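Local coordinates for glycosyl hydrolase, BNR repeat (Ralstonia eutropha, PDB 3B7F), which is probably a glycosyl hydrolase, built as a seven-bladed beta-propeller with BNR repeats, at residues 64-69 / 144-149; 178-183 / 341-346; 218-223 / 230-235. All blocks are in the same frame, centred on the assembly; numbering follows the deposited sequence.

Contact 1 of 3, residues 64-69 / 144-149; sequences PREPER and TDHGAS. With EDO (1,2-ethanediol), chain Q.
Arg69 lies flat on the ring of His146 in a surface contact between two neighbouring blades of the propeller. It is a stack of a guanidinium on an imidazole. The group centres are 3.5 Å apart and the planes differ by 16°. CZ of Arg69 sits over the middle of the ring. The chain of Arg69 runs extended from CG to NE, and this carries the guanidinium out over His146. Its CD also packs on the ring, 3.2 Å from His146 ND1. Glu66 holds the arginine from its own segment. Arg69 NE donates to Glu66 OE1 at 3.0 Å in a salt bridge. The oxygen lies in the guanidinium plane, but the N-H meets it from above the carboxylate plane. The second oxygen, OE2, reaches the edge of the His146 ring, 3.4 Å from CE1. One carboxylate thus touches both partners of the stack, and its plane is 86° from that of the ring. On the other segment a type I' turn from Asp145 to Ala148 presents His146. The Asp145 carboxylate takes bonds from Ser149 N and Ser149 OG. A 1,2-ethanediol, probably from the crystallisation liquor, binds Thr144 N and Ser149 O through its O1. The first segment lies in the loop between strands 56-62 and 70-75. The second lies in the loop between strands 139-143 and 151-152 of the next blade.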
loop_
_atom_site.group_PDB
_atom_site.type_symbol
_atom_site.label_atom_id
_atom_site.label_comp_id
_atom_site.label_asym_id
_atom_site.label_seq_id
_atom_site.Cartn_x
_atom_site.Cartn_y
_atom_site.Cartn_z
ATOM N N PRO A 64 14.373 4.133 1.213
ATOM C CA PRO A 64 14.625 5.568 1.339
ATOM C C PRO A 64 15.880 5.864 2.178
ATOM O O PRO A 64 16.382 6.975 2.118
ATOM C CB PRO A 64 13.350 6.108 2.017
ATOM C CG PRO A 64 12.825 4.999 2.768
ATOM C CD PRO A 64 13.241 3.718 2.064
ATOM N N ARG A 65 16.358 4.880 2.944
ATOM C CA ARG A 65 17.600 5.008 3.690
ATOM C C ARG A 65 18.806 4.990 2.761
ATOM O O ARG A 65 19.787 5.639 3.053
ATOM C CB ARG A 65 17.739 3.880 4.715
ATOM C CG ARG A 65 16.636 3.896 5.796
ATOM C CD ARG A 65 16.607 2.600 6.559
ATOM N NE ARG A 65 16.234 1.505 5.683
ATOM C CZ ARG A 65 16.070 0.239 6.049
ATOM N NH1 ARG A 65 16.146 -0.148 7.313
ATOM N NH2 ARG A 65 15.754 -0.642 5.120
ATOM N N GLU A 66 18.724 4.221 1.675
ATOM C CA GLU A 66 19.799 4.036 0.688
ATOM C C GLU A 66 19.141 3.952 -0.689
ATOM O O GLU A 66 18.850 2.862 -1.168
ATOM C CB GLU A 66 20.590 2.763 0.985
ATOM C CG GLU A 66 21.122 2.674 2.406
ATOM C CD GLU A 66 21.946 1.436 2.666
ATOM O OE1 GLU A 66 22.821 1.150 1.812
ATOM O OE2 GLU A 66 21.729 0.790 3.735
ATOM N N PRO A 67 18.895 5.101 -1.346
ATOM C CA PRO A 67 18.111 5.129 -2.612
ATOM C C PRO A 67 18.565 4.202 -3.740
ATOM O O PRO A 67 17.770 3.879 -4.601
ATOM C CB PRO A 67 18.237 6.591 -3.058
ATOM C CG PRO A 67 18.451 7.331 -1.814
ATOM C CD PRO A 67 19.338 6.453 -0.981
ATOM N N GLU A 68 19.844 3.824 -3.756
ATOM C CA GLU A 68 20.386 2.901 -4.738
ATOM C C GLU A 68 19.820 1.463 -4.561
ATOM O O GLU A 68 19.897 0.646 -5.456
ATOM C CB GLU A 68 21.936 2.960 -4.707
ATOM C CG GLU A 68 22.699 2.421 -3.459
ATOM C CD GLU A 68 22.807 3.335 -2.213
ATOM O OE1 GLU A 68 22.080 4.349 -2.054
ATOM O OE2 GLU A 68 23.656 2.991 -1.361
ATOM N N ARG A 69 19.238 1.170 -3.392
ATOM C CA ARG A 69 18.667 -0.141 -3.097
ATOM C C ARG A 69 17.156 -0.208 -3.341
ATOM O O ARG A 69 16.427 0.717 -2.945
ATOM C CB ARG A 69 18.976 -0.525 -1.649
ATOM C CG ARG A 69 20.460 -0.689 -1.395
ATOM C CD ARG A 69 20.733 -1.209 0.000
ATOM N NE ARG A 69 22.160 -1.398 0.276
ATOM C CZ ARG A 69 22.880 -2.486 -0.031
ATOM N NH1 ARG A 69 22.372 -3.515 -0.721
ATOM N NH2 ARG A 69 24.168 -2.519 0.326
ATOM N N THR A 144 17.266 -8.887 7.508
ATOM C CA THR A 144 18.239 -7.960 8.088
ATOM C C THR A 144 19.459 -7.767 7.149
ATOM O O THR A 144 20.391 -7.034 7.517
ATOM C CB THR A 144 18.724 -8.436 9.464
ATOM O OG1 THR A 144 19.365 -9.707 9.322
ATOM C CG2 THR A 144 17.548 -8.536 10.463
ATOM N N ASP A 145 19.432 -8.384 5.951
ATOM C CA ASP A 145 20.525 -8.332 4.952
ATOM C C ASP A 145 20.077 -7.773 3.569
ATOM O O ASP A 145 20.442 -8.322 2.517
ATOM C CB ASP A 145 21.180 -9.723 4.804
ATOM C CG ASP A 145 20.234 -10.770 4.251
ATOM O OD1 ASP A 145 19.024 -10.487 4.138
ATOM O OD2 ASP A 145 20.692 -11.879 3.911
ATOM N N HIS A 146 19.302 -6.681 3.599
ATOM C CA HIS A 146 18.792 -5.976 2.401
ATOM C C HIS A 146 17.868 -6.815 1.505
ATOM O O HIS A 146 17.757 -6.562 0.299
ATOM C CB HIS A 146 19.952 -5.381 1.566
ATOM C CG HIS A 146 20.832 -4.463 2.344
ATOM N ND1 HIS A 146 20.503 -3.146 2.579
ATOM C CD2 HIS A 146 22.017 -4.674 2.964
ATOM C CE1 HIS A 146 21.455 -2.580 3.300
ATOM N NE2 HIS A 146 22.379 -3.489 3.557
ATOM N N GLY A 147 17.191 -7.787 2.104
ATOM C CA GLY A 147 16.270 -8.638 1.386
ATOM C C GLY A 147 16.851 -9.847 0.711
ATOM O O GLY A 147 16.167 -10.441 -0.101
ATOM N N ALA A 148 18.098 -10.218 1.020
ATOM C CA ALA A 148 18.690 -11.432 0.449
ATOM C C ALA A 148 18.050 -12.678 1.061
ATOM O O ALA A 148 17.705 -13.611 0.330
ATOM C CB ALA A 148 20.226 -11.445 0.622
ATOM N N SER A 149 17.881 -12.663 2.386
ATOM C CA SER A 149 17.317 -13.776 3.150
ATOM C C SER A 149 16.223 -13.260 4.065
ATOM O O SER A 149 16.316 -12.153 4.603
ATOM C CB SER A 149 18.394 -14.510 3.967
ATOM O OG SER A 149 18.989 -13.654 4.917
HETATM C C1 EDO Q . 17.615 -12.853 7.530
HETATM O O1 EDO Q . 17.993 -11.574 6.993
HETATM C C2 EDO Q . 16.852 -12.723 8.836
HETATM O O2 EDO Q . 17.508 -11.789 9.705
#

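Contact 2 of 3, residues 178-183 / 341-346; sequences KMHSIL and VKRQAM
The guanidinium of Arg343 meets His180 at its edge and Lys178 over one face, both from strand 178-184. His180 and Arg343 cross at about a right angle, with ring and guanidinium planes 63° apart. Arg343 NH1 comes obliquely to the imidazole, 3.2 Å from both NE2 and CD2 of His180. The angle is too poor for a hydrogen bond between NH1 and NE2. Lys178 comes from the opposite direction to Arg343. Its CD is 4.3 Å above the guanidinium plane, over the centre. The bend at chi3 (74°) turns the end of the lysine chain, and Lys178 NZ comes to 4.0 Å from Arg343 NH2. A second nitrogen of the His180 ring is also held, since ND1 and Ser181 OG share a hydrogen bond of 2.7 Å. On the other segment, a type I turn from Lys342 to Ala345 carries Arg343 towards the strand. Ser197 OG is hydrogen-bonded to both Arg343 NH1 and His180 NE2, and so bridges the pair. The contact lies close to the centre of the propeller. Arg343 and His180 are buried there, while Lys178 is partly exposed. Two cationic side chains come near each other here, and the positive charge of Arg343 may lower the affinity of Lys178 for its proton.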
loop_
_atom_site.group_PDB
_atom_site.type_symbol
_atom_site.label_atom_id
_atom_site.label_comp_id
_atom_site.label_asym_id
_atom_site.label_seq_id
_atom_site.Cartn_x
_atom_site.Cartn_y
_atom_site.Cartn_z
ATOM N N LYS A 178 -4.460 -11.723 2.490
ATOM C CA LYS A 178 -3.095 -11.196 2.493
ATOM C C LYS A 178 -2.797 -10.259 3.639
ATOM O O LYS A 178 -3.700 -9.671 4.235
ATOM C CB LYS A 178 -2.861 -10.430 1.185
ATOM C CG LYS A 178 -3.740 -9.184 1.075
ATOM C CD LYS A 178 -3.908 -8.691 -0.329
ATOM C CE LYS A 178 -4.816 -9.523 -1.169
ATOM N NZ LYS A 178 -5.392 -8.671 -2.246
HETATM N N MSE A 179 -1.500 -10.108 3.871
HETATM C CA MSE A 179 -0.931 -9.251 4.872
HETATM C C MSE A 179 -0.461 -8.017 4.110
HETATM O O MSE A 179 0.217 -8.130 3.081
HETATM C CB MSE A 179 0.241 -9.991 5.512
HETATM C CG MSE A 179 1.251 -9.202 6.329
HETATM SE SE MSE A 179 0.968 -9.051 8.178
HETATM C CE MSE A 179 0.920 -10.898 8.742
ATOM N N HIS A 180 -0.787 -6.838 4.610
ATOM C CA HIS A 180 -0.406 -5.616 3.937
ATOM C C HIS A 180 -0.181 -4.529 4.970
ATOM O O HIS A 180 -0.175 -4.813 6.163
ATOM C CB HIS A 180 -1.500 -5.257 2.912
ATOM C CG HIS A 180 -2.862 -5.070 3.502
ATOM N ND1 HIS A 180 -3.227 -3.929 4.187
ATOM C CD2 HIS A 180 -3.962 -5.857 3.467
ATOM C CE1 HIS A 180 -4.483 -4.044 4.585
ATOM N NE2 HIS A 180 -4.960 -5.197 4.149
ATOM N N SER A 181 0.036 -3.302 4.498
ATOM C CA SER A 181 0.159 -2.130 5.333
ATOM C C SER A 181 1.055 -2.316 6.562
ATOM O O SER A 181 0.652 -2.011 7.684
ATOM C CB SER A 181 -1.248 -1.688 5.747
ATOM O OG SER A 181 -2.052 -1.483 4.615
ATOM N N ILE A 182 2.265 -2.826 6.316
ATOM C CA ILE A 182 3.263 -3.029 7.344
ATOM C C ILE A 182 3.938 -1.663 7.530
ATOM O O ILE A 182 4.559 -1.096 6.614
ATOM C CB ILE A 182 4.266 -4.146 7.007
ATOM C CG1 ILE A 182 3.542 -5.480 6.825
ATOM C CG2 ILE A 182 5.315 -4.292 8.132
ATOM C CD1 ILE A 182 4.408 -6.565 6.160
ATOM N N LEU A 183 3.790 -1.143 8.735
ATOM C CA LEU A 183 4.237 0.176 9.104
ATOM C C LEU A 183 5.230 0.089 10.261
ATOM O O LEU A 183 4.912 -0.520 11.266
ATOM C CB LEU A 183 3.003 0.961 9.544
ATOM C CG LEU A 183 1.977 1.572 8.573
ATOM C CD1 LEU A 183 1.865 0.890 7.234
ATOM C CD2 LEU A 183 0.614 1.753 9.301
ATOM N N VAL A 341 -8.657 1.010 -9.259
ATOM C CA VAL A 341 -7.343 1.422 -8.717
ATOM C C VAL A 341 -7.151 0.564 -7.457
ATOM O O VAL A 341 -7.929 0.657 -6.523
ATOM C CB VAL A 341 -7.279 2.943 -8.463
ATOM C CG1 VAL A 341 -5.915 3.395 -7.795
ATOM C CG2 VAL A 341 -7.497 3.669 -9.765
ATOM N N LYS A 342 -6.158 -0.327 -7.479
ATOM C CA LYS A 342 -5.906 -1.263 -6.380
ATOM C C LYS A 342 -5.161 -0.546 -5.223
ATOM O O LYS A 342 -4.735 0.616 -5.377
ATOM C CB LYS A 342 -5.171 -2.513 -6.890
ATOM C CG LYS A 342 -6.015 -3.537 -7.688
ATOM C CD LYS A 342 -5.071 -4.536 -8.371
ATOM C CE LYS A 342 -5.599 -5.969 -8.490
ATOM N NZ LYS A 342 -6.834 -6.156 -9.224
ATOM N N ARG A 343 -5.038 -1.246 -4.082
ATOM C CA ARG A 343 -4.474 -0.702 -2.810
ATOM C C ARG A 343 -3.145 -0.031 -2.873
ATOM O O ARG A 343 -2.940 0.945 -2.167
ATOM C CB ARG A 343 -4.130 -1.797 -1.822
ATOM C CG ARG A 343 -5.150 -2.589 -1.353
ATOM C CD ARG A 343 -4.589 -3.952 -0.981
ATOM N NE ARG A 343 -5.791 -4.758 -1.091
ATOM C CZ ARG A 343 -6.500 -5.236 -0.101
ATOM N NH1 ARG A 343 -6.111 -5.149 1.141
ATOM N NH2 ARG A 343 -7.600 -5.884 -0.390
ATOM N N GLN A 344 -2.211 -0.665 -3.592
ATOM C CA GLN A 344 -0.844 -0.182 -3.723
ATOM C C GLN A 344 -0.664 0.634 -4.988
ATOM O O GLN A 344 0.443 1.089 -5.271
ATOM C CB GLN A 344 0.130 -1.360 -3.751
ATOM C CG GLN A 344 0.201 -2.180 -2.465
ATOM C CD GLN A 344 0.649 -3.598 -2.739
ATOM O OE1 GLN A 344 -0.011 -4.300 -3.502
ATOM N NE2 GLN A 344 1.776 -4.030 -2.125
ATOM N N ALA A 345 -1.737 0.846 -5.736
ATOM C CA ALA A 345 -1.664 1.543 -7.023
ATOM C C ALA A 345 -1.806 3.089 -6.993
ATOM O O ALA A 345 -1.952 3.700 -8.054
ATOM C CB ALA A 345 -2.650 0.886 -8.020
HETATM N N MSE A 346 -1.798 3.718 -5.813
HETATM C CA MSE A 346 -1.683 5.184 -5.685
HETATM C C MSE A 346 -0.436 5.489 -4.894
HETATM O O MSE A 346 -0.113 4.754 -3.973
HETATM C CB MSE A 346 -2.800 5.888 -4.924
HETATM C CG MSE A 346 -4.052 6.057 -5.648
HETATM SE SE MSE A 346 -5.044 7.621 -5.039
HETATM C CE MSE A 346 -5.261 6.978 -3.303
#

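Contact 3 of 3, residues 218-223 / 230-235; sequences CAANFL and FGHDPH. With EDO (1,2-ethanediol), chain R.
Phe222 and Leu223 pack on Gly231, which forms a G1 beta bulge with His232, both facing Gly199, just before strand 234-239. The Phe222 ring meets this backbone with its edge. Its CE2 is 3.5 Å from Gly231 O, and its CZ is 3.6 Å from Asp233 CB. The ring and the Asp233 carboxylate stand almost perpendicular, 89° apart. That carboxylate is hydrogen-bonded through OD1 to Ser197 OG and through OD2 to Trp304 NE1. Phe222 is also stacked on Trp304. Leu223 CD1 packs close on Gly231, 3.9 Å from its carbonyl carbon, and the backbone angles of Gly231 suit glycine. Elsewhere, Ala220 CB approaches His232 CD2 obliquely at 3.6 Å. The carbonyl oxygens of Cys218 and Ala219 lie at the edge of the same ring. His232 NE2 acts as donor to O1 of a 1,2-ethanediol, 2.8 Å away and nearly straight at 168°. The diol probably comes from the crystallisation liquor. A water donates to Ala219 O and accepts from Asp233 N, each at 2.8 Å. Carbon atoms, ring edges facing backbone polar atoms, and this one water hold the segments together. The water satisfies Ala219 O and Asp233 N.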
loop_
_atom_site.group_PDB
_atom_site.type_symbol
_atom_site.label_atom_id
_atom_site.label_comp_id
_atom_site.label_asym_id
_atom_site.label_seq_id
_atom_site.Cartn_x
_atom_site.Cartn_y
_atom_site.Cartn_z
ATOM N N CYS A 218 -14.097 0.954 13.841
ATOM C CA CYS A 218 -14.158 0.558 12.439
ATOM C C CYS A 218 -15.296 -0.431 12.186
ATOM O O CYS A 218 -15.413 -1.403 12.890
ATOM C CB CYS A 218 -12.802 -0.068 12.095
ATOM S SG CYS A 218 -12.510 -0.430 10.409
ATOM N N ALA A 219 -16.146 -0.194 11.196
ATOM C CA ALA A 219 -17.217 -1.155 10.862
ATOM C C ALA A 219 -16.651 -2.407 10.167
ATOM O O ALA A 219 -15.554 -2.383 9.607
ATOM C CB ALA A 219 -18.238 -0.522 9.985
ATOM N N ALA A 220 -17.416 -3.496 10.253
ATOM C CA ALA A 220 -17.150 -4.784 9.610
ATOM C C ALA A 220 -18.531 -5.338 9.293
ATOM O O ALA A 220 -18.984 -6.392 9.790
ATOM C CB ALA A 220 -16.369 -5.713 10.520
ATOM N N ASN A 221 -19.199 -4.598 8.424
ATOM C CA ASN A 221 -20.601 -4.872 8.035
ATOM C C ASN A 221 -20.866 -6.176 7.220
ATOM O O ASN A 221 -22.009 -6.601 7.032
ATOM C CB ASN A 221 -21.164 -3.575 7.399
ATOM C CG ASN A 221 -21.211 -2.388 8.444
ATOM O OD1 ASN A 221 -21.384 -2.621 9.668
ATOM N ND2 ASN A 221 -21.052 -1.142 7.960
ATOM N N PHE A 222 -19.789 -6.814 6.787
ATOM C CA PHE A 222 -19.812 -8.137 6.146
ATOM C C PHE A 222 -19.794 -9.297 7.175
ATOM O O PHE A 222 -19.916 -10.460 6.781
ATOM C CB PHE A 222 -18.627 -8.287 5.171
ATOM C CG PHE A 222 -17.260 -8.025 5.797
ATOM C CD1 PHE A 222 -16.725 -6.728 5.824
ATOM C CD2 PHE A 222 -16.524 -9.051 6.348
ATOM C CE1 PHE A 222 -15.527 -6.474 6.412
ATOM C CE2 PHE A 222 -15.309 -8.793 6.935
ATOM C CZ PHE A 222 -14.816 -7.502 6.959
ATOM N N LEU A 223 -19.589 -8.982 8.461
ATOM C CA LEU A 223 -19.533 -9.977 9.514
ATOM C C LEU A 223 -20.905 -10.088 10.178
ATOM O O LEU A 223 -21.696 -9.117 10.146
ATOM C CB LEU A 223 -18.458 -9.641 10.572
ATOM C CG LEU A 223 -16.973 -9.676 10.189
ATOM C CD1 LEU A 223 -16.098 -9.267 11.391
ATOM C CD2 LEU A 223 -16.533 -11.024 9.693
ATOM N N PHE A 230 -11.747 -8.068 16.015
ATOM C CA PHE A 230 -11.005 -8.365 14.803
ATOM C C PHE A 230 -11.919 -9.111 13.820
ATOM O O PHE A 230 -13.029 -9.534 14.176
ATOM C CB PHE A 230 -9.723 -9.157 15.136
ATOM C CG PHE A 230 -9.972 -10.476 15.833
ATOM C CD1 PHE A 230 -10.314 -11.622 15.100
ATOM C CD2 PHE A 230 -9.837 -10.581 17.227
ATOM C CE1 PHE A 230 -10.531 -12.843 15.740
ATOM C CE2 PHE A 230 -10.057 -11.788 17.878
ATOM C CZ PHE A 230 -10.414 -12.925 17.131
ATOM N N GLY A 231 -11.405 -9.309 12.612
ATOM C CA GLY A 231 -12.107 -9.908 11.482
ATOM C C GLY A 231 -12.323 -8.908 10.349
ATOM O O GLY A 231 -12.761 -9.281 9.251
ATOM N N HIS A 232 -11.961 -7.656 10.611
ATOM C CA HIS A 232 -12.153 -6.492 9.713
ATOM C C HIS A 232 -11.352 -6.582 8.419
ATOM O O HIS A 232 -10.407 -7.365 8.322
ATOM C CB HIS A 232 -11.751 -5.215 10.459
ATOM C CG HIS A 232 -12.505 -5.000 11.741
ATOM N ND1 HIS A 232 -12.241 -5.721 12.887
ATOM C CD2 HIS A 232 -13.536 -4.175 12.047
ATOM C CE1 HIS A 232 -13.071 -5.350 13.840
ATOM N NE2 HIS A 232 -13.872 -4.415 13.356
ATOM N N ASP A 233 -11.729 -5.772 7.426
ATOM C CA ASP A 233 -11.056 -5.780 6.118
ATOM C C ASP A 233 -10.481 -4.402 5.724
ATOM O O ASP A 233 -11.022 -3.713 4.844
ATOM C CB ASP A 233 -12.000 -6.334 5.027
ATOM C CG ASP A 233 -11.304 -6.550 3.681
ATOM O OD1 ASP A 233 -10.058 -6.652 3.638
ATOM O OD2 ASP A 233 -12.014 -6.614 2.643
ATOM N N PRO A 234 -9.380 -3.985 6.402
ATOM C CA PRO A 234 -8.682 -2.801 5.955
ATOM C C PRO A 234 -8.050 -3.114 4.629
ATOM O O PRO A 234 -7.622 -4.260 4.425
ATOM C CB PRO A 234 -7.580 -2.614 6.994
ATOM C CG PRO A 234 -7.338 -3.959 7.545
ATOM C CD PRO A 234 -8.737 -4.546 7.600
ATOM N N HIS A 235 -8.040 -2.121 3.737
ATOM C CA HIS A 235 -7.409 -2.241 2.428
ATOM C C HIS A 235 -6.013 -1.609 2.384
ATOM O O HIS A 235 -5.091 -2.177 1.837
ATOM C CB HIS A 235 -8.284 -1.645 1.319
ATOM C CG HIS A 235 -9.550 -2.410 1.071
ATOM N ND1 HIS A 235 -10.611 -1.883 0.371
ATOM C CD2 HIS A 235 -9.937 -3.649 1.464
ATOM C CE1 HIS A 235 -11.588 -2.771 0.319
ATOM N NE2 HIS A 235 -11.202 -3.853 0.967
HETATM C C1 EDO R . -15.519 -1.981 15.722
HETATM O O1 EDO R . -15.766 -3.258 15.090
HETATM C C2 EDO R . -15.407 -2.076 17.234
HETATM O O2 EDO R . -15.716 -0.797 17.803
HETATM O O HOH W 1 -13.741 -3.886 8.108
#

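How the contacts relate
Contacts 2 and 3 touch, with centres about 16 Å apart. His180 NE2 of contact 2 is 2.8 Å from Pro234 O of contact 3, a weak hydrogen bond. Arg343 NH1 is likewise weakly bonded to His235 O. The same Ser197 OG that serves contact 2 also bonds Asp233 of contact 3. Contact 2 sits about 3 Å from the centre of the chain, measured from its own centre. Contact 1 is remote, with its centre about 20 Å from that of contact 2 and about 33 Å from that of contact 3. Contacts 1 and 3 lie on opposite sides of the chain's centre, and each has a bound ethanediol beside it.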